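Protease/Reverse transcriptase/ribonuclease H (Eastern chimpanzee simian foamy virus, PDB 7KSF) is a foamy-virus Pro-Pol product that joins an aspartic protease to a reverse transcriptase and ribonuclease H, making DNA from viral RNA. Local coordinates at residues Val141-Ala152 and Trp254-Leu265; Ile151-Gln161 and Glu216-Thr224. The protein carries 1 engineered substitution. All blocks are in the same frame, centred on the assembly; numbering follows the deposited sequence.

Contact 1 (Val141-Ala152 and Trp254-Leu265); sequences VGHRKIRPHNIA and WAHPITPESYWL
H149 meets P257, I258 and T259 in an isolated parallel beta bridge, the only regular backbone pairing between loops 141-152 and 254-265. The bridge ties the long loop between helices 117-129 and 171-184 to the reverse transcriptase loop between strands 243-249 and 268-270. H149 N gives a nearly straight bond to P257 O (3.0 Å, 165° at the hydrogen), while H149 O accepts from T259 N (2.6 Å). With its CG anti to the carbonyl carbon, chi1 -62° brings the H149 imidazole beside H256: P257 O sits at the edge of the H149 ring, and NE2 reaches H256 CD2 (3.3 Å) in the plane of the H256 ring. The two imidazole planes are inclined at 62°. D294 of helix 287-299 has a partner in each loop, R144 by a salt bridge and H256 NE2 by a weak hydrogen bond. Before the bridge, I146 CG2 rests against P257 CD (4.2 Å), and V141 CG1 comes up at the edge of the W254 indole, touching CE3 (3.6 Å). Beyond it, the N150 side chain lies alongside that of T259, OD1 against CG2. I151 reaches into the apolar side of the contact: its CD1 crosses I258 CD1 (4.1 Å), and its CG1 touches L265 CD2 (4.1 Å). S262 OG, anti to its own carbonyl carbon, faces the I151 backbone and accepts a weak bond from I151 N at 3.4 Å.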
loop_
_atom_site.group_PDB
_atom_site.type_symbol
_atom_site.label_atom_id
_atom_site.label_comp_id
_atom_site.label_asym_id
_atom_site.label_seq_id
_atom_site.Cartn_x
_atom_site.Cartn_y
_atom_site.Cartn_z
ATOM N N VAL A 141 -1.558 10.616 -18.777
ATOM C CA VAL A 141 -2.548 9.577 -19.022
ATOM C C VAL A 141 -2.407 9.090 -20.457
ATOM O O VAL A 141 -1.844 9.770 -21.318
ATOM C CB VAL A 141 -3.994 10.058 -18.764
ATOM C CG1 VAL A 141 -4.125 10.620 -17.363
ATOM C CG2 VAL A 141 -4.399 11.092 -19.801
ATOM N N GLY A 142 -2.938 7.897 -20.708
ATOM C CA GLY A 142 -2.882 7.282 -22.020
ATOM C C GLY A 142 -4.245 7.242 -22.683
ATOM O O GLY A 142 -5.278 7.266 -22.009
ATOM N N HIS A 143 -4.246 7.191 -24.012
ATOM C CA HIS A 143 -5.475 7.067 -24.780
ATOM C C HIS A 143 -5.752 5.603 -25.086
ATOM O O HIS A 143 -4.843 4.844 -25.435
ATOM C CB HIS A 143 -5.391 7.867 -26.084
ATOM C CG HIS A 143 -6.626 7.782 -26.926
ATOM N ND1 HIS A 143 -7.844 8.279 -26.513
ATOM C CD2 HIS A 143 -6.832 7.260 -28.158
ATOM C CE1 HIS A 143 -8.746 8.064 -27.454
ATOM N NE2 HIS A 143 -8.158 7.446 -28.463
ATOM N N ARG A 144 -7.013 5.215 -24.952
ATOM C CA ARG A 144 -7.454 3.839 -25.163
ATOM C C ARG A 144 -8.367 3.805 -26.384
ATOM O O ARG A 144 -9.489 4.317 -26.339
ATOM C CB ARG A 144 -8.169 3.315 -23.919
ATOM C CG ARG A 144 -8.592 1.871 -24.019
ATOM C CD ARG A 144 -7.393 0.949 -24.025
ATOM N NE ARG A 144 -7.806 -0.448 -24.034
ATOM C CZ ARG A 144 -8.156 -1.113 -25.131
ATOM N NH1 ARG A 144 -8.140 -0.503 -26.308
ATOM N NH2 ARG A 144 -8.522 -2.383 -25.051
ATOM N N LYS A 145 -7.886 3.200 -27.472
ATOM C CA LYS A 145 -8.650 3.105 -28.716
ATOM C C LYS A 145 -9.794 2.112 -28.522
ATOM O O LYS A 145 -9.737 0.953 -28.936
ATOM C CB LYS A 145 -7.747 2.695 -29.874
ATOM C CG LYS A 145 -6.670 3.710 -30.223
ATOM C CD LYS A 145 -5.800 3.210 -31.365
ATOM C CE LYS A 145 -4.731 4.227 -31.736
ATOM N NZ LYS A 145 -3.822 3.726 -32.806
ATOM N N ILE A 146 -10.860 2.592 -27.880
ATOM C CA ILE A 146 -12.023 1.771 -27.565
ATOM C C ILE A 146 -13.280 2.588 -27.840
ATOM O O ILE A 146 -13.251 3.819 -27.897
ATOM C CB ILE A 146 -11.996 1.278 -26.098
ATOM C CG1 ILE A 146 -12.944 0.092 -25.897
ATOM C CG2 ILE A 146 -12.342 2.413 -25.146
ATOM C CD1 ILE A 146 -13.023 -0.391 -24.464
ATOM N N ARG A 147 -14.388 1.881 -28.039
ATOM C CA ARG A 147 -15.672 2.536 -28.233
ATOM C C ARG A 147 -16.019 3.347 -26.992
ATOM O O ARG A 147 -16.069 2.780 -25.887
ATOM C CB ARG A 147 -16.766 1.509 -28.522
ATOM C CG ARG A 147 -16.605 0.795 -29.854
ATOM C CD ARG A 147 -17.844 -0.017 -30.199
ATOM N NE ARG A 147 -17.727 -0.680 -31.496
ATOM C CZ ARG A 147 -18.135 -0.151 -32.648
ATOM N NH1 ARG A 147 -18.687 1.052 -32.671
ATOM N NH2 ARG A 147 -17.987 -0.829 -33.779
ATOM N N PRO A 148 -16.243 4.656 -27.112
ATOM C CA PRO A 148 -16.496 5.477 -25.923
ATOM C C PRO A 148 -17.714 5.001 -25.145
ATOM O O PRO A 148 -18.703 4.537 -25.714
ATOM C CB PRO A 148 -16.715 6.879 -26.501
ATOM C CG PRO A 148 -15.984 6.863 -27.804
ATOM C CD PRO A 148 -16.156 5.468 -28.337
ATOM N N HIS A 149 -17.628 5.130 -23.826
ATOM C CA HIS A 149 -18.675 4.654 -22.934
ATOM C C HIS A 149 -19.820 5.654 -22.839
ATOM O O HIS A 149 -19.624 6.869 -22.942
ATOM C CB HIS A 149 -18.112 4.391 -21.536
ATOM C CG HIS A 149 -17.052 3.334 -21.494
ATOM N ND1 HIS A 149 -17.202 2.162 -20.787
ATOM C CD2 HIS A 149 -15.826 3.276 -22.064
ATOM C CE1 HIS A 149 -16.115 1.423 -20.924
ATOM N NE2 HIS A 149 -15.264 2.076 -21.696
ATOM N N ASN A 150 -21.021 5.129 -22.633
ATOM C CA ASN A 150 -22.207 5.932 -22.368
ATOM C C ASN A 150 -22.587 5.736 -20.907
ATOM O O ASN A 150 -22.959 4.629 -20.503
ATOM C CB ASN A 150 -23.361 5.541 -23.289
ATOM C CG ASN A 150 -24.537 6.494 -23.185
ATOM O OD1 ASN A 150 -24.588 7.513 -23.871
ATOM N ND2 ASN A 150 -25.494 6.162 -22.322
ATOM N N ILE A 151 -22.472 6.800 -20.120
ATOM C CA ILE A 151 -22.781 6.753 -18.700
ATOM C C ILE A 151 -24.032 7.569 -18.378
ATOM O O ILE A 151 -24.242 7.957 -17.231
ATOM C CB ILE A 151 -21.585 7.216 -17.853
ATOM C CG1 ILE A 151 -21.260 8.680 -18.148
ATOM C CG2 ILE A 151 -20.375 6.349 -18.133
ATOM C CD1 ILE A 151 -20.175 9.255 -17.263
ATOM N N ALA A 152 -24.864 7.838 -19.382
ATOM C CA ALA A 152 -26.076 8.632 -19.185
ATOM C C ALA A 152 -27.293 7.744 -18.954
ATOM O O ALA A 152 -28.347 7.939 -19.557
ATOM C CB ALA A 152 -26.296 9.554 -20.378
ATOM N N TRP A 254 -8.937 7.246 -16.295
ATOM C CA TRP A 254 -8.671 8.413 -17.125
ATOM C C TRP A 254 -8.278 8.043 -18.550
ATOM O O TRP A 254 -8.094 8.943 -19.374
ATOM C CB TRP A 254 -7.575 9.277 -16.499
ATOM C CG TRP A 254 -8.011 9.994 -15.258
ATOM C CD1 TRP A 254 -9.291 10.147 -14.809
ATOM C CD2 TRP A 254 -7.170 10.653 -14.302
ATOM N NE1 TRP A 254 -9.299 10.858 -13.634
ATOM C CE2 TRP A 254 -8.009 11.181 -13.302
ATOM C CE3 TRP A 254 -5.790 10.847 -14.196
ATOM C CZ2 TRP A 254 -7.514 11.891 -12.209
ATOM C CZ3 TRP A 254 -5.300 11.551 -13.113
ATOM C CH2 TRP A 254 -6.159 12.065 -12.133
ATOM N N ALA A 255 -8.148 6.758 -18.869
ATOM C CA ALA A 255 -7.829 6.363 -20.235
ATOM C C ALA A 255 -9.067 6.035 -21.058
ATOM O O ALA A 255 -9.025 6.144 -22.288
ATOM C CB ALA A 255 -6.882 5.158 -20.238
ATOM N N HIS A 256 -10.160 5.645 -20.410
ATOM C CA HIS A 256 -11.390 5.293 -21.111
ATOM C C HIS A 256 -12.201 6.546 -21.391
ATOM O O HIS A 256 -12.665 7.193 -20.441
ATOM C CB HIS A 256 -12.214 4.319 -20.292
ATOM C CG HIS A 256 -11.648 2.935 -20.254
ATOM N ND1 HIS A 256 -10.425 2.648 -19.685
ATOM C CD2 HIS A 256 -12.140 1.755 -20.705
ATOM C CE1 HIS A 256 -10.187 1.352 -19.793
ATOM N NE2 HIS A 256 -11.214 0.789 -20.406
ATOM N N PRO A 257 -12.405 6.927 -22.648
ATOM C CA PRO A 257 -13.225 8.104 -22.940
ATOM C C PRO A 257 -14.710 7.791 -22.873
ATOM O O PRO A 257 -15.149 6.668 -23.131
ATOM C CB PRO A 257 -12.800 8.478 -24.364
ATOM C CG PRO A 257 -12.428 7.176 -24.981
ATOM C CD PRO A 257 -11.837 6.333 -23.872
ATOM N N ILE A 258 -15.482 8.807 -22.511
ATOM C CA ILE A 258 -16.925 8.700 -22.459
ATOM C C ILE A 258 -17.516 9.391 -23.679
ATOM O O ILE A 258 -16.851 10.163 -24.369
ATOM C CB ILE A 258 -17.503 9.278 -21.147
ATOM C CG1 ILE A 258 -17.402 10.802 -21.145
ATOM C CG2 ILE A 258 -16.779 8.698 -19.949
ATOM C CD1 ILE A 258 -18.004 11.447 -19.919
ATOM N N THR A 259 -18.789 9.115 -23.952
ATOM C CA THR A 259 -19.445 9.660 -25.128
ATOM C C THR A 259 -19.646 11.169 -24.980
ATOM O O THR A 259 -19.851 11.672 -23.874
ATOM C CB THR A 259 -20.790 8.975 -25.359
ATOM O OG1 THR A 259 -21.413 9.524 -26.529
ATOM C CG2 THR A 259 -21.706 9.177 -24.168
ATOM N N PRO A 260 -19.445 11.789 -26.235
ATOM C CA PRO A 260 -19.606 13.252 -26.163
ATOM C C PRO A 260 -20.924 13.694 -25.548
ATOM O O PRO A 260 -20.998 14.795 -24.989
ATOM C CB PRO A 260 -19.488 13.679 -27.632
ATOM C CG PRO A 260 -18.642 12.611 -28.260
ATOM C CD PRO A 260 -19.069 11.341 -27.588
ATOM N N GLU A 261 -21.970 12.869 -25.626
ATOM C CA GLU A 261 -23.242 13.238 -25.016
ATOM C C GLU A 261 -23.162 13.236 -23.493
ATOM O O GLU A 261 -23.881 14.000 -22.839
ATOM C CB GLU A 261 -24.344 12.291 -25.493
ATOM C CG GLU A 261 -25.739 12.668 -25.014
ATOM C CD GLU A 261 -26.808 11.745 -25.564
ATOM O OE1 GLU A 261 -26.460 10.807 -26.310
ATOM O OE2 GLU A 261 -28.000 11.960 -25.247
ATOM N N SER A 262 -22.299 12.400 -22.913
ATOM C CA SER A 262 -22.223 12.237 -21.464
ATOM C C SER A 262 -21.283 13.226 -20.790
ATOM O O SER A 262 -21.073 13.120 -19.574
ATOM C CB SER A 262 -21.782 10.814 -21.113
ATOM O OG SER A 262 -22.775 9.865 -21.446
ATOM N N TYR A 263 -20.702 14.167 -21.537
ATOM C CA TYR A 263 -19.749 15.096 -20.938
ATOM C C TYR A 263 -20.404 15.958 -19.867
ATOM O O TYR A 263 -19.786 16.255 -18.837
ATOM C CB TYR A 263 -19.116 15.974 -22.017
ATOM C CG TYR A 263 -18.160 15.257 -22.948
ATOM C CD1 TYR A 263 -17.747 13.955 -22.693
ATOM C CD2 TYR A 263 -17.659 15.891 -24.080
ATOM C CE1 TYR A 263 -16.872 13.302 -23.540
ATOM C CE2 TYR A 263 -16.782 15.246 -24.931
ATOM C CZ TYR A 263 -16.393 13.950 -24.659
ATOM O OH TYR A 263 -15.519 13.306 -25.506
ATOM N N TRP A 264 -21.660 16.362 -20.084
ATOM C CA TRP A 264 -22.337 17.264 -19.157
ATOM C C TRP A 264 -22.554 16.640 -17.782
ATOM O O TRP A 264 -22.666 17.375 -16.794
ATOM C CB TRP A 264 -23.682 17.701 -19.742
ATOM C CG TRP A 264 -24.707 16.606 -19.769
ATOM C CD1 TRP A 264 -24.960 15.746 -20.791
ATOM C CD2 TRP A 264 -25.615 16.258 -18.719
ATOM N NE1 TRP A 264 -25.970 14.878 -20.445
ATOM C CE2 TRP A 264 -26.388 15.174 -19.175
ATOM C CE3 TRP A 264 -25.847 16.758 -17.434
ATOM C CZ2 TRP A 264 -27.376 14.582 -18.394
ATOM C CZ3 TRP A 264 -26.827 16.172 -16.660
ATOM C CH2 TRP A 264 -27.581 15.095 -17.144
ATOM N N LEU A 265 -22.626 15.312 -17.700
ATOM C CA LEU A 265 -22.943 14.664 -16.431
ATOM C C LEU A 265 -21.823 14.838 -15.413
ATOM O O LEU A 265 -22.082 15.007 -14.217
ATOM C CB LEU A 265 -23.223 13.179 -16.664
ATOM C CG LEU A 265 -23.686 12.395 -15.437
ATOM C CD1 LEU A 265 -25.007 12.950 -14.934
ATOM C CD2 LEU A 265 -23.805 10.916 -15.756
#

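Contact 2 (Ile151-Gln161 and Glu216-Thr224); sequences IATGDYPPRPQ and EVNKTIPLT
P158 packs its ring against T220 and against E216 and V217 of the short helix 215-218, the close part of a surface contact that no hydrogen bond crosses. P158 CB lies 3.4 Å from T220 OG1 and 3.6 Å from E216 O, and its CG reaches V217 CG2 (4.3 Å); the threonine side chain runs nearly perpendicular to that of the proline. A second close patch forms where the chain turns through G154: T153 OG1 touches P222 CD (3.4 Å), and I221 CG1 approaches T153 O (3.7 Å). V217 O, accepting from both T220 N and I221 N, fixes the turn that presents both side chains. The other flank is looser and more polar, with R159 and K219 exposed at the surface. Q161 NE2 lies against E216 CG, its amide inclined 47° to the carboxylate. R159 NH1 stands 3.9 Å from K219 NZ, a like-charge approach probably eased by the salt bridge of K219 NZ to E216 OE1 (2.7 Å). V217 also touches M194, I221 touches L285, N218 ND2 bonds G283 O and the Q161 backbone pairs with N195, so the contact sits against the loop joining strands 187-189 and 198-202 and the loop before helix 287-299.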
loop_
_atom_site.group_PDB
_atom_site.type_symbol
_atom_site.label_atom_id
_atom_site.label_comp_id
_atom_site.label_asym_id
_atom_site.label_seq_id
_atom_site.Cartn_x
_atom_site.Cartn_y
_atom_site.Cartn_z
ATOM N N ILE A 151 -22.472 6.800 -20.120
ATOM C CA ILE A 151 -22.781 6.753 -18.700
ATOM C C ILE A 151 -24.032 7.569 -18.378
ATOM O O ILE A 151 -24.242 7.957 -17.231
ATOM C CB ILE A 151 -21.585 7.216 -17.853
ATOM C CG1 ILE A 151 -21.260 8.680 -18.148
ATOM C CG2 ILE A 151 -20.375 6.349 -18.133
ATOM C CD1 ILE A 151 -20.175 9.255 -17.263
ATOM N N ALA A 152 -24.864 7.838 -19.382
ATOM C CA ALA A 152 -26.076 8.632 -19.185
ATOM C C ALA A 152 -27.293 7.744 -18.954
ATOM O O ALA A 152 -28.347 7.939 -19.557
ATOM C CB ALA A 152 -26.296 9.554 -20.378
ATOM N N THR A 153 -27.140 6.752 -18.080
ATOM C CA THR A 153 -28.227 5.854 -17.720
ATOM C C THR A 153 -29.058 6.465 -16.602
ATOM O O THR A 153 -28.518 7.051 -15.656
ATOM C CB THR A 153 -27.685 4.491 -17.281
ATOM O OG1 THR A 153 -26.815 4.661 -16.154
ATOM C CG2 THR A 153 -26.912 3.834 -18.416
ATOM N N GLY A 154 -30.377 6.330 -16.719
ATOM C CA GLY A 154 -31.296 6.922 -15.768
ATOM C C GLY A 154 -31.991 8.132 -16.351
ATOM O O GLY A 154 -31.334 9.054 -16.846
ATOM N N ASP A 155 -33.325 8.145 -16.299
ATOM C CA ASP A 155 -34.079 9.230 -16.918
ATOM C C ASP A 155 -34.155 10.466 -16.029
ATOM O O ASP A 155 -34.266 11.584 -16.542
ATOM C CB ASP A 155 -35.487 8.749 -17.279
ATOM C CG ASP A 155 -36.248 9.752 -18.126
ATOM O OD1 ASP A 155 -35.602 10.512 -18.879
ATOM O OD2 ASP A 155 -37.495 9.777 -18.044
ATOM N N TYR A 156 -34.095 10.290 -14.706
ATOM C CA TYR A 156 -34.213 11.408 -13.783
ATOM C C TYR A 156 -32.827 11.882 -13.380
ATOM O O TYR A 156 -32.165 11.204 -12.580
ATOM C CB TYR A 156 -35.016 11.000 -12.548
ATOM C CG TYR A 156 -36.373 10.407 -12.862
ATOM C CD1 TYR A 156 -36.537 9.037 -13.006
ATOM C CD2 TYR A 156 -37.490 11.219 -13.014
ATOM C CE1 TYR A 156 -37.772 8.489 -13.293
ATOM C CE2 TYR A 156 -38.732 10.683 -13.302
ATOM C CZ TYR A 156 -38.865 9.316 -13.441
ATOM O OH TYR A 156 -40.097 8.777 -13.728
ATOM N N PRO A 157 -32.352 13.017 -13.880
ATOM C CA PRO A 157 -30.986 13.454 -13.577
ATOM C C PRO A 157 -30.880 13.987 -12.160
ATOM O O PRO A 157 -31.891 14.372 -11.554
ATOM C CB PRO A 157 -30.741 14.564 -14.609
ATOM C CG PRO A 157 -32.092 15.116 -14.872
ATOM C CD PRO A 157 -33.046 13.957 -14.778
ATOM N N PRO A 158 -29.677 14.026 -11.601
ATOM C CA PRO A 158 -29.491 14.547 -10.244
ATOM C C PRO A 158 -29.453 16.073 -10.243
ATOM O O PRO A 158 -29.481 16.726 -11.283
ATOM C CB PRO A 158 -28.149 13.952 -9.827
ATOM C CG PRO A 158 -27.398 13.849 -11.103
ATOM C CD PRO A 158 -28.419 13.497 -12.159
ATOM N N ARG A 159 -29.377 16.644 -9.016
ATOM C CA ARG A 159 -29.405 18.092 -8.871
ATOM C C ARG A 159 -28.000 18.657 -8.721
ATOM O O ARG A 159 -27.162 18.068 -8.028
ATOM C CB ARG A 159 -30.252 18.500 -7.660
ATOM C CG ARG A 159 -29.874 17.818 -6.351
ATOM C CD ARG A 159 -30.733 18.319 -5.194
ATOM N NE ARG A 159 -32.151 18.009 -5.369
ATOM C CZ ARG A 159 -32.761 16.958 -4.828
ATOM N NH1 ARG A 159 -32.080 16.107 -4.071
ATOM N NH2 ARG A 159 -34.055 16.755 -5.044
ATOM N N PRO A 160 -27.723 19.789 -9.365
ATOM C CA PRO A 160 -26.383 20.381 -9.275
ATOM C C PRO A 160 -26.061 20.840 -7.861
ATOM O O PRO A 160 -26.892 21.435 -7.172
ATOM C CB PRO A 160 -26.451 21.565 -10.247
ATOM C CG PRO A 160 -27.913 21.853 -10.404
ATOM C CD PRO A 160 -28.608 20.539 -10.271
ATOM N N GLN A 161 -24.834 20.558 -7.439
ATOM C CA GLN A 161 -24.367 20.953 -6.119
ATOM C C GLN A 161 -23.628 22.280 -6.204
ATOM O O GLN A 161 -22.834 22.505 -7.122
ATOM C CB GLN A 161 -23.452 19.882 -5.529
ATOM C CG GLN A 161 -24.179 18.635 -5.065
ATOM C CD GLN A 161 -24.950 18.863 -3.779
ATOM O OE1 GLN A 161 -24.570 19.696 -2.953
ATOM N NE2 GLN A 161 -26.041 18.128 -3.607
ATOM N N GLU A 216 -23.710 11.995 -5.303
ATOM C CA GLU A 216 -24.993 12.531 -5.736
ATOM C C GLU A 216 -25.381 12.007 -7.112
ATOM O O GLU A 216 -26.566 11.793 -7.387
ATOM C CB GLU A 216 -24.952 14.061 -5.739
ATOM C CG GLU A 216 -24.867 14.665 -4.351
ATOM C CD GLU A 216 -26.055 14.291 -3.488
ATOM O OE1 GLU A 216 -27.180 14.202 -4.026
ATOM O OE2 GLU A 216 -25.864 14.076 -2.271
ATOM N N VAL A 217 -24.396 11.800 -7.988
ATOM C CA VAL A 217 -24.691 11.247 -9.303
ATOM C C VAL A 217 -24.875 9.735 -9.228
ATOM O O VAL A 217 -25.658 9.163 -9.994
ATOM C CB VAL A 217 -23.584 11.631 -10.298
ATOM C CG1 VAL A 217 -23.986 11.263 -11.714
ATOM C CG2 VAL A 217 -23.272 13.113 -10.199
ATOM N N ASN A 218 -24.178 9.067 -8.304
ATOM C CA ASN A 218 -24.242 7.612 -8.240
ATOM C C ASN A 218 -25.609 7.118 -7.780
ATOM O O ASN A 218 -26.043 6.038 -8.195
ATOM C CB ASN A 218 -23.140 7.087 -7.320
ATOM C CG ASN A 218 -21.756 7.523 -7.760
ATOM O OD1 ASN A 218 -21.538 7.850 -8.927
ATOM N ND2 ASN A 218 -20.812 7.537 -6.825
ATOM N N LYS A 219 -26.298 7.883 -6.925
ATOM C CA LYS A 219 -27.662 7.529 -6.545
ATOM C C LYS A 219 -28.611 7.574 -7.737
ATOM O O LYS A 219 -29.650 6.906 -7.716
ATOM C CB LYS A 219 -28.164 8.464 -5.443
ATOM C CG LYS A 219 -28.570 9.840 -5.948
ATOM C CD LYS A 219 -28.962 10.766 -4.807
ATOM C CE LYS A 219 -29.373 12.133 -5.332
ATOM N NZ LYS A 219 -29.680 13.084 -4.229
ATOM N N THR A 220 -28.269 8.346 -8.770
ATOM C CA THR A 220 -29.095 8.429 -9.969
ATOM C C THR A 220 -28.794 7.285 -10.928
ATOM O O THR A 220 -29.707 6.594 -11.390
ATOM C CB THR A 220 -28.869 9.772 -10.663
ATOM O OG1 THR A 220 -29.496 10.818 -9.909
ATOM C CG2 THR A 220 -29.439 9.749 -12.073
ATOM N N ILE A 221 -27.504 7.100 -11.227
ATOM C CA ILE A 221 -27.052 6.027 -12.162
ATOM C C ILE A 221 -27.304 4.658 -11.513
ATOM O O ILE A 221 -26.766 4.420 -10.415
ATOM C CB ILE A 221 -25.568 6.215 -12.537
ATOM C CG1 ILE A 221 -25.393 7.222 -13.676
ATOM C CG2 ILE A 221 -24.919 4.876 -12.860
ATOM C CD1 ILE A 221 -25.889 8.609 -13.349
ATOM N N PRO A 222 -28.097 3.760 -12.140
ATOM C CA PRO A 222 -28.368 2.437 -11.575
ATOM C C PRO A 222 -27.215 1.465 -11.868
ATOM O O PRO A 222 -26.478 1.703 -12.808
ATOM C CB PRO A 222 -29.627 2.003 -12.339
ATOM C CG PRO A 222 -29.466 2.651 -13.696
ATOM C CD PRO A 222 -28.779 3.971 -13.421
ATOM N N LEU A 223 -27.092 0.407 -11.061
ATOM C CA LEU A 223 -26.013 -0.602 -11.243
ATOM C C LEU A 223 -26.374 -1.520 -12.418
ATOM O O LEU A 223 -26.978 -2.584 -12.171
ATOM C CB LEU A 223 -25.854 -1.403 -9.946
ATOM C CG LEU A 223 -24.835 -0.845 -8.953
ATOM C CD1 LEU A 223 -24.449 -1.898 -7.926
ATOM C CD2 LEU A 223 -23.602 -0.328 -9.676
ATOM N N THR A 224 -26.015 -1.111 -13.639
ATOM C CA THR A 224 -26.311 -1.913 -14.857
ATOM C C THR A 224 -25.012 -2.165 -15.631
ATOM O O THR A 224 -24.845 -1.567 -16.713
ATOM C CB THR A 224 -27.363 -1.220 -15.734
ATOM O OG1 THR A 224 -26.702 -0.219 -16.509
ATOM C CG2 THR A 224 -28.479 -0.591 -14.930
#

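In the fold
Contacts 1 and 2 follow each other along one long loop between helices 117-129 and 171-184, sharing I151 and A152, with centres 16 Å apart; contact 2 is nested within the chain loop that contact 1 closes. L265 joins them: its CD1 packs on V217 CG1 (3.8 Å) and its CD2 on I221 CD1 (3.9 Å), while W264 CH2 meets P157 CB (4.1 Å). Loop 141-161 thus runs across two parts of the reverse transcriptase region, 254-265 and 216-224, which also touch each other. Segment 254-265 follows strand 243-249, which, as in other reverse transcriptases, probably carries motif A of the polymerase. The calcium ion, at G596 and E642, belongs to the RNase H region and to neither contact.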